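Local coordinates for protein 4'-phospho-dehydrooxetanocin synthase (Bacillus megaterium, PDB 5UL4) that catalyses the oxidative ring contraction of dAMP to an oxetane aldehyde in oxetanocin A biosynthesis, using cobalamin, a [4Fe-4S] cluster and S-adenosylmethionine, at residues A[358-363]-A[392-397]; A[428-433]-A[466-471]; A[433-438]-A[471-476]; A[459-464]-A[512-517]. One frame throughout, in Å; residues are numbered along the deposited sequence. Where two conformers were deposited one is given.

Contact 1 (A[358-363]-A[392-397]). With SAM (S-adenosylmethionine), chain D; EDO (1,2-ethanediol), chain R.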
# COMPACT_ATOMS: atom_id res chain seq x y z
N ILE A 358 -5.67 9.83 6.22
CA ILE A 358 -5.85 8.43 5.86
C ILE A 358 -5.11 8.15 4.56
O ILE A 358 -5.32 8.85 3.57
CB ILE A 358 -7.34 8.07 5.73
CG1 ILE A 358 -8.12 8.46 6.99
CG2 ILE A 358 -7.49 6.57 5.45
CD1 ILE A 358 -7.87 7.53 8.17
N TYR A 359 -4.29 7.12 4.56
CA TYR A 359 -3.64 6.64 3.33
C TYR A 359 -4.46 5.46 2.80
O TYR A 359 -4.39 4.37 3.36
CB TYR A 359 -2.20 6.28 3.65
CG TYR A 359 -1.50 7.52 4.16
CD1 TYR A 359 -0.91 8.41 3.27
CD2 TYR A 359 -1.52 7.86 5.52
CE1 TYR A 359 -0.29 9.58 3.72
CE2 TYR A 359 -0.91 9.04 5.98
CZ TYR A 359 -0.30 9.89 5.07
OH TYR A 359 0.30 11.05 5.51
N MET A 360 -5.22 5.69 1.72
CA MET A 360 -6.02 4.60 1.13
C MET A 360 -5.10 3.61 0.44
O MET A 360 -4.28 3.99 -0.41
CB MET A 360 -7.05 5.13 0.13
CG MET A 360 -7.97 6.18 0.65
SD MET A 360 -9.02 5.57 2.01
CE MET A 360 -10.17 6.94 2.12
N ALA A 361 -5.23 2.34 0.80
CA ALA A 361 -4.39 1.30 0.24
C ALA A 361 -4.88 0.80 -1.13
O ALA A 361 -4.15 0.02 -1.75
CB ALA A 361 -4.31 0.11 1.20
N ASP A 362 -6.06 1.23 -1.58
CA ASP A 362 -6.69 0.69 -2.79
C ASP A 362 -5.73 0.72 -3.99
O ASP A 362 -5.11 1.74 -4.28
CB ASP A 362 -7.93 1.51 -3.16
CG ASP A 362 -8.94 1.61 -2.03
OD1 ASP A 362 -8.54 1.74 -0.83
OD2 ASP A 362 -10.13 1.61 -2.36
N GLU A 363 -5.65 -0.39 -4.71
CA GLU A 363 -5.02 -0.36 -6.03
C GLU A 363 -5.73 0.62 -6.96
O GLU A 363 -5.09 1.32 -7.74
CB GLU A 363 -5.02 -1.76 -6.66
CG GLU A 363 -4.06 -2.73 -5.99
CD GLU A 363 -4.01 -4.04 -6.76
OE1 GLU A 363 -5.07 -4.69 -6.85
OE2 GLU A 363 -2.94 -4.34 -7.33
N ILE A 392 -10.73 15.99 7.28
CA ILE A 392 -9.66 15.02 7.17
C ILE A 392 -8.90 15.29 5.87
O ILE A 392 -9.34 16.05 5.00
CB ILE A 392 -10.17 13.56 7.21
CG1 ILE A 392 -10.84 13.20 5.89
CG2 ILE A 392 -11.13 13.33 8.39
CD1 ILE A 392 -10.86 11.71 5.63
N LYS A 393 -7.75 14.66 5.75
CA LYS A 393 -7.00 14.58 4.50
C LYS A 393 -6.86 13.11 4.13
O LYS A 393 -6.77 12.25 5.01
CB LYS A 393 -5.63 15.22 4.65
CG LYS A 393 -5.64 16.77 4.84
CD LYS A 393 -6.58 17.42 3.81
CE LYS A 393 -6.13 18.82 3.35
NZ LYS A 393 -6.94 19.26 2.13
N PHE A 394 -6.88 12.80 2.83
CA PHE A 394 -6.67 11.41 2.47
C PHE A 394 -5.98 11.32 1.12
O PHE A 394 -6.16 12.18 0.26
CB PHE A 394 -7.98 10.59 2.50
CG PHE A 394 -9.03 11.02 1.50
CD1 PHE A 394 -9.87 12.08 1.77
CD2 PHE A 394 -9.22 10.30 0.33
CE1 PHE A 394 -10.86 12.46 0.87
CE2 PHE A 394 -10.21 10.66 -0.58
CZ PHE A 394 -11.04 11.74 -0.32
N ASP A 395 -5.13 10.30 0.98
CA ASP A 395 -4.37 10.03 -0.23
C ASP A 395 -4.91 8.76 -0.88
O ASP A 395 -5.32 7.84 -0.18
CB ASP A 395 -2.89 9.81 0.09
CG ASP A 395 -2.18 11.06 0.65
OD1 ASP A 395 -2.80 12.13 0.83
OD2 ASP A 395 -0.97 10.96 0.88
N PHE A 396 -4.85 8.68 -2.22
CA PHE A 396 -5.22 7.44 -2.91
C PHE A 396 -4.60 7.43 -4.29
O PHE A 396 -4.03 8.42 -4.74
CB PHE A 396 -6.73 7.26 -3.01
CG PHE A 396 -7.46 8.33 -3.80
CD1 PHE A 396 -7.64 8.22 -5.18
CD2 PHE A 396 -8.08 9.38 -3.14
CE1 PHE A 396 -8.35 9.18 -5.88
CE2 PHE A 396 -8.81 10.34 -3.83
CZ PHE A 396 -8.93 10.24 -5.21
N ALA A 397 -4.72 6.28 -4.97
CA ALA A 397 -4.18 6.07 -6.31
C ALA A 397 -5.31 5.89 -7.32
O ALA A 397 -6.38 5.39 -6.98
CB ALA A 397 -3.28 4.83 -6.36
N SAM D . -2.03 0.21 -9.55
CA SAM D . -1.67 1.51 -8.99
C SAM D . -2.23 2.51 -9.98
O SAM D . -2.92 2.11 -10.92
OXT SAM D . -2.05 3.71 -9.87
CB SAM D . -0.16 1.66 -8.78
CG SAM D . 0.35 2.20 -7.44
SD SAM D . 2.10 1.77 -7.12
CE SAM D . 2.95 3.32 -6.73
C5' SAM D . 2.66 1.40 -8.80
C4' SAM D . 3.66 2.37 -9.41
O4' SAM D . 4.97 1.88 -9.23
C3' SAM D . 3.42 2.46 -10.90
O3' SAM D . 2.76 3.65 -11.25
C2' SAM D . 4.79 2.39 -11.53
O2' SAM D . 5.25 3.68 -11.86
C1' SAM D . 5.67 1.81 -10.45
N9 SAM D . 5.90 0.40 -10.81
C8 SAM D . 5.02 -0.64 -10.65
N7 SAM D . 5.60 -1.77 -11.11
C5 SAM D . 6.82 -1.46 -11.58
C6 SAM D . 7.82 -2.22 -12.16
N6 SAM D . 7.63 -3.52 -12.33
N1 SAM D . 8.99 -1.61 -12.55
C2 SAM D . 9.18 -0.26 -12.37
N3 SAM D . 8.18 0.49 -11.79
C4 SAM D . 7.03 -0.10 -11.41
C1 EDO R . -11.49 22.07 0.34
O1 EDO R . -10.32 22.22 -0.48
C2 EDO R . -11.05 21.80 1.77
O2 EDO R . -10.09 20.73 1.76
O HOH W 1 -5.33 4.23 -3.12
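The Met360 side chain lies at a slant across Phe394 and Phe396, one bent chain meeting several neighbours. Its CB lies 3.8 Å from Phe396 CB and presses against the peptide of Asp395. CG stays just as close to that peptide, 3.2 Å from Asp395 O, and still touches Phe396 CB. A bend at chi2 (-63°) then turns the thioether back along the strand, and the terminal methyl, CE, comes to rest 3.9 Å from Phe394 CD2, approaching the ring obliquely. The backbones pair in parallel: Ile358 N donates to Lys393 O, Asp395 N to Ile358 O at 3.0 Å, and Met360 N to Asp395 O at 2.9 Å. The two strands belong to a beta-alpha-beta unit of the partial TIM barrel, with helix 374-386 as the connection between them. On the face opposite Ile358 and Phe394, Tyr359 and Asp395 point the same way side by side, ring and carboxylate planes 86° apart, with Asp395 OD2 3.2 Å from Tyr359 CE1. Asp395 OD1 is held by His357 and by the backbone N of Arg430. Beyond the paired residues a water takes over, accepting from Ala397 N at 2.8 Å and donating to Met360 O and Asp362 O. There the chain reaches the cofactors: Ala361 O and Glu363 OE2 are hydrogen-bonded to cobalamin, and Glu363 O touches the CA of S-adenosylmethionine.

Contact 2 (A[428-433]-A[466-471]). With SAM (S-adenosylmethionine), chain D; EDO (1,2-ethanediol), chain K; EDO (1,2-ethanediol), chain J.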
# COMPACT_ATOMS: atom_id res chain seq x y z
N ALA A 428 -9.15 15.07 -0.31
CA ALA A 428 -8.15 14.43 -1.16
C ALA A 428 -6.89 15.29 -1.19
O ALA A 428 -6.95 16.47 -1.50
CB ALA A 428 -8.69 14.23 -2.58
N ASP A 429 -5.75 14.69 -0.82
CA ASP A 429 -4.55 15.46 -0.55
C ASP A 429 -3.50 15.13 -1.62
O ASP A 429 -3.40 15.86 -2.62
CB ASP A 429 -4.03 15.17 0.85
CG ASP A 429 -2.79 16.02 1.20
OD1 ASP A 429 -2.65 17.12 0.62
OD2 ASP A 429 -1.93 15.56 1.96
N ARG A 430 -2.68 14.11 -1.43
CA ARG A 430 -1.70 13.74 -2.43
C ARG A 430 -2.19 12.49 -3.14
O ARG A 430 -2.31 11.43 -2.52
CB ARG A 430 -0.32 13.47 -1.85
CG ARG A 430 0.69 13.32 -3.00
CD ARG A 430 2.05 13.90 -2.67
NE ARG A 430 2.03 15.32 -2.33
CZ ARG A 430 2.37 16.31 -3.15
NH1 ARG A 430 2.76 16.05 -4.39
NH2 ARG A 430 2.33 17.57 -2.74
N ILE A 431 -2.45 12.62 -4.43
CA ILE A 431 -3.02 11.54 -5.23
C ILE A 431 -1.94 11.04 -6.19
O ILE A 431 -1.17 11.84 -6.76
CB ILE A 431 -4.30 12.01 -5.96
CG1 ILE A 431 -5.54 11.81 -5.09
CG2 ILE A 431 -4.55 11.19 -7.23
CD1 ILE A 431 -5.43 12.32 -3.66
N PHE A 432 -1.85 9.72 -6.32
CA PHE A 432 -0.87 9.06 -7.17
C PHE A 432 -1.58 8.63 -8.45
O PHE A 432 -2.58 7.92 -8.38
CB PHE A 432 -0.28 7.82 -6.49
CG PHE A 432 0.67 7.06 -7.37
CD1 PHE A 432 0.20 6.11 -8.29
CD2 PHE A 432 2.04 7.31 -7.30
CE1 PHE A 432 1.09 5.45 -9.13
CE2 PHE A 432 2.93 6.66 -8.14
CZ PHE A 432 2.45 5.72 -9.06
N ILE A 433 -1.06 9.05 -9.59
CA ILE A 433 -1.63 8.64 -10.88
C ILE A 433 -0.56 7.88 -11.64
O ILE A 433 0.54 8.39 -11.86
CB ILE A 433 -2.14 9.84 -11.70
CG1 ILE A 433 -3.34 10.47 -11.01
CG2 ILE A 433 -2.53 9.38 -13.13
CD1 ILE A 433 -3.98 11.58 -11.79
N GLY A 466 -6.87 21.58 -7.15
CA GLY A 466 -6.14 21.82 -5.91
C GLY A 466 -5.67 20.56 -5.22
O GLY A 466 -5.26 20.62 -4.06
N ILE A 467 -5.74 19.44 -5.89
CA ILE A 467 -5.22 18.19 -5.37
C ILE A 467 -3.76 18.15 -5.73
O ILE A 467 -3.37 18.57 -6.82
CB ILE A 467 -6.00 17.00 -5.95
CG1 ILE A 467 -7.44 17.01 -5.42
CG2 ILE A 467 -5.29 15.70 -5.62
CD1 ILE A 467 -8.44 16.11 -6.19
N ASN A 468 -2.93 17.69 -4.81
CA ASN A 468 -1.53 17.53 -5.11
C ASN A 468 -1.33 16.18 -5.78
O ASN A 468 -2.09 15.23 -5.57
CB ASN A 468 -0.70 17.69 -3.84
CG ASN A 468 -0.65 19.15 -3.36
OD1 ASN A 468 -0.95 20.08 -4.12
ND2 ASN A 468 -0.26 19.36 -2.11
N LEU A 469 -0.34 16.14 -6.65
CA LEU A 469 -0.11 14.99 -7.51
C LEU A 469 1.28 14.40 -7.34
O LEU A 469 2.26 15.11 -7.10
CB LEU A 469 -0.25 15.37 -9.00
CG LEU A 469 -1.65 15.62 -9.44
CD1 LEU A 469 -1.58 16.31 -10.81
CD2 LEU A 469 -2.30 14.24 -9.55
N ARG A 470 1.32 13.09 -7.50
CA ARG A 470 2.51 12.28 -7.68
C ARG A 470 2.22 11.39 -8.88
O ARG A 470 1.06 11.00 -9.07
CB ARG A 470 2.76 11.47 -6.40
CG ARG A 470 3.84 10.43 -6.44
CD ARG A 470 4.24 10.09 -5.00
NE ARG A 470 3.67 8.84 -4.52
CZ ARG A 470 2.54 8.74 -3.83
NH1 ARG A 470 1.84 9.82 -3.53
NH2 ARG A 470 2.11 7.55 -3.43
N ILE A 471 3.20 11.12 -9.74
CA ILE A 471 2.97 10.21 -10.87
C ILE A 471 4.04 9.12 -10.90
O ILE A 471 5.22 9.38 -10.64
CB ILE A 471 2.89 10.93 -12.24
CG1 ILE A 471 4.22 11.57 -12.64
CG2 ILE A 471 1.73 11.93 -12.25
CD1 ILE A 471 4.31 12.04 -14.11
N SAM D . -2.03 0.21 -9.55
CA SAM D . -1.67 1.51 -8.99
C SAM D . -2.23 2.51 -9.98
O SAM D . -2.92 2.11 -10.92
OXT SAM D . -2.05 3.71 -9.87
CB SAM D . -0.16 1.66 -8.78
CG SAM D . 0.35 2.20 -7.44
SD SAM D . 2.10 1.77 -7.12
CE SAM D . 2.95 3.32 -6.73
C5' SAM D . 2.66 1.40 -8.80
C4' SAM D . 3.66 2.37 -9.41
O4' SAM D . 4.97 1.88 -9.23
C3' SAM D . 3.42 2.46 -10.90
O3' SAM D . 2.76 3.65 -11.25
C2' SAM D . 4.79 2.39 -11.53
O2' SAM D . 5.25 3.68 -11.86
C1' SAM D . 5.67 1.81 -10.45
N9 SAM D . 5.90 0.40 -10.81
C8 SAM D . 5.02 -0.64 -10.65
N7 SAM D . 5.60 -1.77 -11.11
C5 SAM D . 6.82 -1.46 -11.58
C6 SAM D . 7.82 -2.22 -12.16
N6 SAM D . 7.63 -3.52 -12.33
N1 SAM D . 8.99 -1.61 -12.55
C2 SAM D . 9.18 -0.26 -12.37
N3 SAM D . 8.18 0.49 -11.79
C4 SAM D . 7.03 -0.10 -11.41
C1 EDO K . 0.93 19.67 -9.32
O1 EDO K . 1.11 21.10 -9.40
C2 EDO K . 0.23 19.24 -8.03
O2 EDO K . 1.17 18.56 -7.17
C1 EDO J . 7.05 13.90 -6.03
O1 EDO J . 7.16 12.93 -4.98
C2 EDO J . 6.10 15.01 -5.58
O2 EDO J . 4.77 14.54 -5.73
O HOH W 2 -4.60 19.34 -1.15
O HOH W 3 -0.41 9.18 -2.82
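Phe432 and Arg470 both carry CG anti to the backbone N (chi1 176° and 172°); pairing of their strands puts them on one face of the sheet, and the matching torsions lay the two groups against one another. In one of the two deposited conformers of Arg470, the guanidinium turns a face to the ring: Phe432 CD2 lies over its rim, while Arg470 NE sits near the ring plane at the edge, 3.6 Å from Phe432 CD2. The same guanidinium receives Arg430 CG at its own edge. The aromatic ring also lines the S-adenosylmethionine site, because the ligand's methyl CE stands over one face, 3.4 Å from Phe432 CZ. Farther back, bends at chi2 and chi3 fold Arg430 across Asn468, and Asn468 CB packs on the face of its guanidinium, 3.4 Å from Arg430 CZ.

A parallel ladder holds these groups in step. Ile431 N donates to Asn468 O with a nearly straight N-H (172°), Arg470 N to Ile431 O, and Ile433 N to Arg470 O, each at 2.9 Å. The opposite face is apolar: Ile467 CG2 meets Ile431 CB at 3.8 Å, and Leu469 CD2 meets CD1 of Ile433, itself modelled in two conformers. Strand 431-436 is flanked on its other side by strand 393-398. Helix 452-464 covers Leu469 and Ile471 on the apolar face, and Trp420 of helix 410-425 packs on Ile431 and Ile467.

Contact 3 (A[433-438]-A[471-476]). With SAM (S-adenosylmethionine), chain D.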
# COMPACT_ATOMS: atom_id res chain seq x y z
N ILE A 433 -1.06 9.05 -9.59
CA ILE A 433 -1.63 8.64 -10.88
C ILE A 433 -0.56 7.88 -11.64
O ILE A 433 0.54 8.39 -11.86
CB ILE A 433 -2.14 9.84 -11.70
CG1 ILE A 433 -3.34 10.47 -11.01
CG2 ILE A 433 -2.53 9.38 -13.13
CD1 ILE A 433 -3.98 11.58 -11.79
N GLY A 434 -0.90 6.66 -12.06
CA GLY A 434 0.03 5.83 -12.81
C GLY A 434 0.19 6.22 -14.26
O GLY A 434 -0.21 5.47 -15.16
N VAL A 435 0.79 7.38 -14.52
CA VAL A 435 1.02 7.84 -15.89
C VAL A 435 1.91 6.85 -16.65
O VAL A 435 1.58 6.44 -17.78
CB VAL A 435 1.64 9.25 -15.86
CG1 VAL A 435 2.20 9.65 -17.19
CG2 VAL A 435 0.60 10.25 -15.43
N GLU A 436 3.04 6.47 -16.04
CA GLU A 436 4.05 5.49 -16.47
C GLU A 436 4.89 5.92 -17.66
O GLU A 436 6.08 5.57 -17.71
CB GLU A 436 3.44 4.12 -16.81
CG GLU A 436 2.33 3.65 -15.95
CD GLU A 436 2.68 3.45 -14.46
OE1 GLU A 436 3.75 3.87 -13.97
OE2 GLU A 436 1.82 2.85 -13.79
N SER A 437 4.32 6.67 -18.60
CA SER A 437 5.07 6.96 -19.82
C SER A 437 4.53 8.20 -20.50
O SER A 437 3.36 8.56 -20.34
CB SER A 437 5.04 5.77 -20.80
OG SER A 437 5.73 6.11 -22.01
N GLY A 438 5.40 8.86 -21.26
CA GLY A 438 5.01 9.91 -22.18
C GLY A 438 5.10 9.50 -23.64
O GLY A 438 4.97 10.36 -24.52
N ILE A 471 3.20 11.12 -9.74
CA ILE A 471 2.97 10.21 -10.87
C ILE A 471 4.04 9.12 -10.90
O ILE A 471 5.22 9.38 -10.64
CB ILE A 471 2.89 10.93 -12.24
CG1 ILE A 471 4.22 11.57 -12.64
CG2 ILE A 471 1.73 11.93 -12.25
CD1 ILE A 471 4.31 12.04 -14.11
N GLY A 472 3.63 7.90 -11.21
CA GLY A 472 4.60 6.87 -11.53
C GLY A 472 5.08 7.09 -12.96
O GLY A 472 4.32 7.50 -13.84
N PHE A 473 6.38 6.88 -13.16
CA PHE A 473 6.95 7.06 -14.49
C PHE A 473 8.07 6.05 -14.66
O PHE A 473 9.02 6.06 -13.88
CB PHE A 473 7.45 8.48 -14.69
CG PHE A 473 7.61 8.87 -16.14
CD1 PHE A 473 8.78 8.60 -16.82
CD2 PHE A 473 6.56 9.48 -16.82
CE1 PHE A 473 8.90 8.93 -18.17
CE2 PHE A 473 6.68 9.83 -18.15
CZ PHE A 473 7.85 9.56 -18.83
N ILE A 474 7.95 5.18 -15.67
CA ILE A 474 8.94 4.14 -15.92
C ILE A 474 9.66 4.48 -17.21
O ILE A 474 9.22 4.11 -18.30
CB ILE A 474 8.28 2.75 -16.01
CG1 ILE A 474 7.30 2.57 -14.84
CG2 ILE A 474 9.36 1.68 -15.99
CD1 ILE A 474 6.40 1.32 -14.97
N MET A 475 10.77 5.20 -17.08
CA MET A 475 11.47 5.77 -18.22
C MET A 475 12.01 4.68 -19.15
O MET A 475 11.80 4.73 -20.37
CB MET A 475 12.59 6.66 -17.69
CG MET A 475 13.60 7.14 -18.75
SD MET A 475 12.83 8.21 -20.00
CE MET A 475 12.55 9.73 -19.08
N PHE A 476 12.66 3.66 -18.59
CA PHE A 476 13.35 2.62 -19.35
C PHE A 476 12.58 1.30 -19.26
O PHE A 476 12.15 0.90 -18.18
CB PHE A 476 14.76 2.41 -18.81
CG PHE A 476 15.62 3.63 -18.85
CD1 PHE A 476 16.30 3.98 -20.01
CD2 PHE A 476 15.81 4.40 -17.71
CE1 PHE A 476 17.12 5.09 -20.06
CE2 PHE A 476 16.64 5.53 -17.74
CZ PHE A 476 17.30 5.87 -18.92
N SAM D . -2.03 0.21 -9.55
CA SAM D . -1.67 1.51 -8.99
C SAM D . -2.23 2.51 -9.98
O SAM D . -2.92 2.11 -10.92
OXT SAM D . -2.05 3.71 -9.87
CB SAM D . -0.16 1.66 -8.78
CG SAM D . 0.35 2.20 -7.44
SD SAM D . 2.10 1.77 -7.12
CE SAM D . 2.95 3.32 -6.73
C5' SAM D . 2.66 1.40 -8.80
C4' SAM D . 3.66 2.37 -9.41
O4' SAM D . 4.97 1.88 -9.23
C3' SAM D . 3.42 2.46 -10.90
O3' SAM D . 2.76 3.65 -11.25
C2' SAM D . 4.79 2.39 -11.53
O2' SAM D . 5.25 3.68 -11.86
C1' SAM D . 5.67 1.81 -10.45
N9 SAM D . 5.90 0.40 -10.81
C8 SAM D . 5.02 -0.64 -10.65
N7 SAM D . 5.60 -1.77 -11.11
C5 SAM D . 6.82 -1.46 -11.58
C6 SAM D . 7.82 -2.22 -12.16
N6 SAM D . 7.63 -3.52 -12.33
N1 SAM D . 8.99 -1.61 -12.55
C2 SAM D . 9.18 -0.26 -12.37
N3 SAM D . 8.18 0.49 -11.79
C4 SAM D . 7.03 -0.10 -11.41
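With the largest area buried by this contact, Glu436 pairs through its backbone with Gly472 and Ile474 and reaches S-adenosylmethionine with its carboxylate. Its N donates to Gly472 O at 2.7 Å from well above the carbonyl plane, and its O accepts from Ile474 N at 2.8 Å. This pairing is out of step by one residue with that of Ile433 and Ile471, and the extra residue makes a beta bulge. Ile433 O is gripped within it from opposite faces of its plane by Val435 N and Gly472 N. A bend at chi2 (-62°) brings the carboxylate back over the neighbouring strand, and Ile474 CD1 packs 3.8 Å from Glu436 OE1. Ile471, on the far face, offers CG2 to Val435 CG2 at 3.8 Å. The Phe473 ring packs against the chain that follows Glu436: Glu436 O stands over the centre of the ring, and Phe473 CE2 comes within 3.5 Å of Gly438 N, while helix 484-493 packs against the same ring. S-adenosylmethionine completes the site. Its ribose hydroxyls both donate to Glu436, O2' to OE1 at 2.6 Å and O3' to OE2 at 2.8 Å, and a salt bridge from Lys448 to OE2 probably helps to stabilise the negative charge. An acidic side chain at the carboxyl end of the fourth parallel barrel strand, clasping both hydroxyls, is the ribose motif of radical SAM enzymes.

Contact 4 (A[459-464]-A[512-517])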
# COMPACT_ATOMS: atom_id res chain seq x y z
N LEU A 459 -3.66 15.27 -15.77
CA LEU A 459 -2.88 16.03 -14.79
C LEU A 459 -3.41 17.46 -14.66
O LEU A 459 -3.47 18.00 -13.55
CB LEU A 459 -1.40 16.05 -15.20
CG LEU A 459 -0.69 14.70 -15.24
CD1 LEU A 459 0.83 14.88 -15.59
CD2 LEU A 459 -0.91 13.91 -13.93
N ARG A 460 -3.83 18.06 -15.78
CA ARG A 460 -4.44 19.40 -15.75
C ARG A 460 -5.68 19.42 -14.89
O ARG A 460 -5.87 20.33 -14.07
CB ARG A 460 -4.82 19.85 -17.17
CG ARG A 460 -3.78 20.50 -18.01
CD ARG A 460 -4.40 21.01 -19.33
NE ARG A 460 -3.39 21.14 -20.37
CZ ARG A 460 -3.64 21.07 -21.67
NH1 ARG A 460 -4.89 20.88 -22.10
NH2 ARG A 460 -2.65 21.21 -22.54
N LEU A 461 -6.59 18.46 -15.10
CA LEU A 461 -7.87 18.45 -14.39
C LEU A 461 -7.67 18.23 -12.90
O LEU A 461 -8.26 18.94 -12.08
CB LEU A 461 -8.78 17.36 -14.97
CG LEU A 461 -9.14 17.63 -16.43
CD1 LEU A 461 -9.61 16.35 -17.14
CD2 LEU A 461 -10.24 18.69 -16.47
N VAL A 462 -6.84 17.26 -12.52
CA VAL A 462 -6.66 17.00 -11.10
C VAL A 462 -5.93 18.16 -10.43
O VAL A 462 -6.31 18.60 -9.33
CB VAL A 462 -5.93 15.67 -10.85
CG1 VAL A 462 -5.65 15.49 -9.34
CG2 VAL A 462 -6.80 14.48 -11.34
N SER A 463 -4.88 18.68 -11.07
CA SER A 463 -4.13 19.77 -10.43
C SER A 463 -4.98 21.02 -10.31
O SER A 463 -4.93 21.71 -9.28
CB SER A 463 -2.83 20.05 -11.19
OG SER A 463 -3.09 20.45 -12.52
N ALA A 464 -5.83 21.30 -11.32
CA ALA A 464 -6.72 22.46 -11.25
C ALA A 464 -7.68 22.39 -10.07
O ALA A 464 -8.12 23.43 -9.57
CB ALA A 464 -7.51 22.60 -12.56
N GLU A 512 -18.07 24.05 -18.15
CA GLU A 512 -17.28 25.18 -18.63
C GLU A 512 -15.82 25.05 -18.21
O GLU A 512 -14.90 25.34 -18.99
CB GLU A 512 -17.87 26.50 -18.13
CG GLU A 512 -19.28 26.79 -18.67
CD GLU A 512 -19.95 27.98 -17.98
OE1 GLU A 512 -19.59 28.30 -16.82
OE2 GLU A 512 -20.84 28.59 -18.60
N LEU A 513 -15.59 24.62 -16.96
CA LEU A 513 -14.22 24.40 -16.49
C LEU A 513 -13.55 23.30 -17.31
O LEU A 513 -12.42 23.46 -17.77
CB LEU A 513 -14.25 24.04 -15.01
CG LEU A 513 -12.90 23.66 -14.40
CD1 LEU A 513 -11.93 24.80 -14.60
CD2 LEU A 513 -13.06 23.34 -12.92
N TYR A 514 -14.26 22.18 -17.51
CA TYR A 514 -13.75 21.09 -18.34
C TYR A 514 -13.38 21.58 -19.73
O TYR A 514 -12.29 21.30 -20.24
CB TYR A 514 -14.81 19.99 -18.41
CG TYR A 514 -14.45 18.79 -19.24
CD1 TYR A 514 -13.70 17.75 -18.70
CD2 TYR A 514 -14.89 18.67 -20.56
CE1 TYR A 514 -13.37 16.64 -19.45
CE2 TYR A 514 -14.57 17.55 -21.32
CZ TYR A 514 -13.83 16.54 -20.76
OH TYR A 514 -13.51 15.44 -21.49
N ASP A 515 -14.30 22.29 -20.39
CA ASP A 515 -14.07 22.76 -21.75
C ASP A 515 -12.83 23.65 -21.82
O ASP A 515 -12.02 23.54 -22.75
CB ASP A 515 -15.33 23.49 -22.23
CG ASP A 515 -15.28 23.90 -23.69
OD1 ASP A 515 -14.19 24.01 -24.29
OD2 ASP A 515 -16.38 24.14 -24.25
N LYS A 516 -12.66 24.52 -20.83
CA LYS A 516 -11.53 25.45 -20.87
C LYS A 516 -10.20 24.73 -20.68
O LYS A 516 -9.22 25.01 -21.39
CB LYS A 516 -11.73 26.53 -19.81
CG LYS A 516 -12.71 27.61 -20.22
CD LYS A 516 -13.31 28.29 -18.99
CE LYS A 516 -14.17 29.48 -19.38
NZ LYS A 516 -13.34 30.66 -19.79
N LEU A 517 -10.15 23.77 -19.74
CA LEU A 517 -8.90 23.05 -19.51
C LEU A 517 -8.53 22.14 -20.67
O LEU A 517 -7.34 21.88 -20.90
CB LEU A 517 -9.01 22.23 -18.21
CG LEU A 517 -9.05 23.09 -16.94
CD1 LEU A 517 -9.49 22.26 -15.77
CD2 LEU A 517 -7.69 23.72 -16.68
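Arg460 NH1 donates to Leu517 O at 2.9 Å, the one hydrogen bond between segments 459-464 and 512-517. The nitrogen lies close to the direction of the C=O bond, but the carbonyl oxygen sits 27° out of the guanidinium plane and the N-H angle is 137°, so the bond is bent on the donor side. An extended chain from CG to NE carries the group across and lays Arg460 CD 3.4 Å from the same Leu517 O. Since Leu517 belongs to the last turns of its helix, the positive charge probably also suits the negative end of the helix dipole. Arg460 NH2 has a second anchor, a salt bridge to Asp497, which helps to fix the rotation of the guanidinium.

Beside this polar link is a small apolar patch centred on Leu517. Its CD1 fits between Leu461 CD2 at 3.7 Å and Ala464 CB at 3.8 Å. Leu461 CD2 also reaches Tyr514 CD1, 4.2 Å away, coming at the ring obliquely. Both Leu461 and Tyr514 lean on Leu417 of helix 410-425, so three helices share the patch. The axes of the two short segments cross at 132°, 10.5 Å apart, a spacing bridged by Arg460 and the leucine side chains. Helix 452-464 is the connecting helix of a beta-alpha-beta crossover in the partial TIM barrel, and helix 510-519 packs against it, probably on the outside of the barrel.

Overall arrangement
All four contacts lie in the radical SAM core, and three follow one sheet. Contact 1 joins strands 357-360 and 393-398, contact 2 joins 431-436 to 468-473, and since 393-398 and 431-436 lie side by side, the four strands form one parallel run. The centres of contacts 1 and 2 are about 10 Å apart. Contact 3 continues the pairing of contact 2, sharing Ile433 and Ile471. Contact 1 closes before the others open, whereas the segments of contacts 2, 3 and 4 alternate along the chain. Contact 4 backs the sheet through helix 452-464. Contacts 1, 2 and 3 all touch S-adenosylmethionine, illustrating how successive parallel strands gather their ends round one ligand while helices brace the outside.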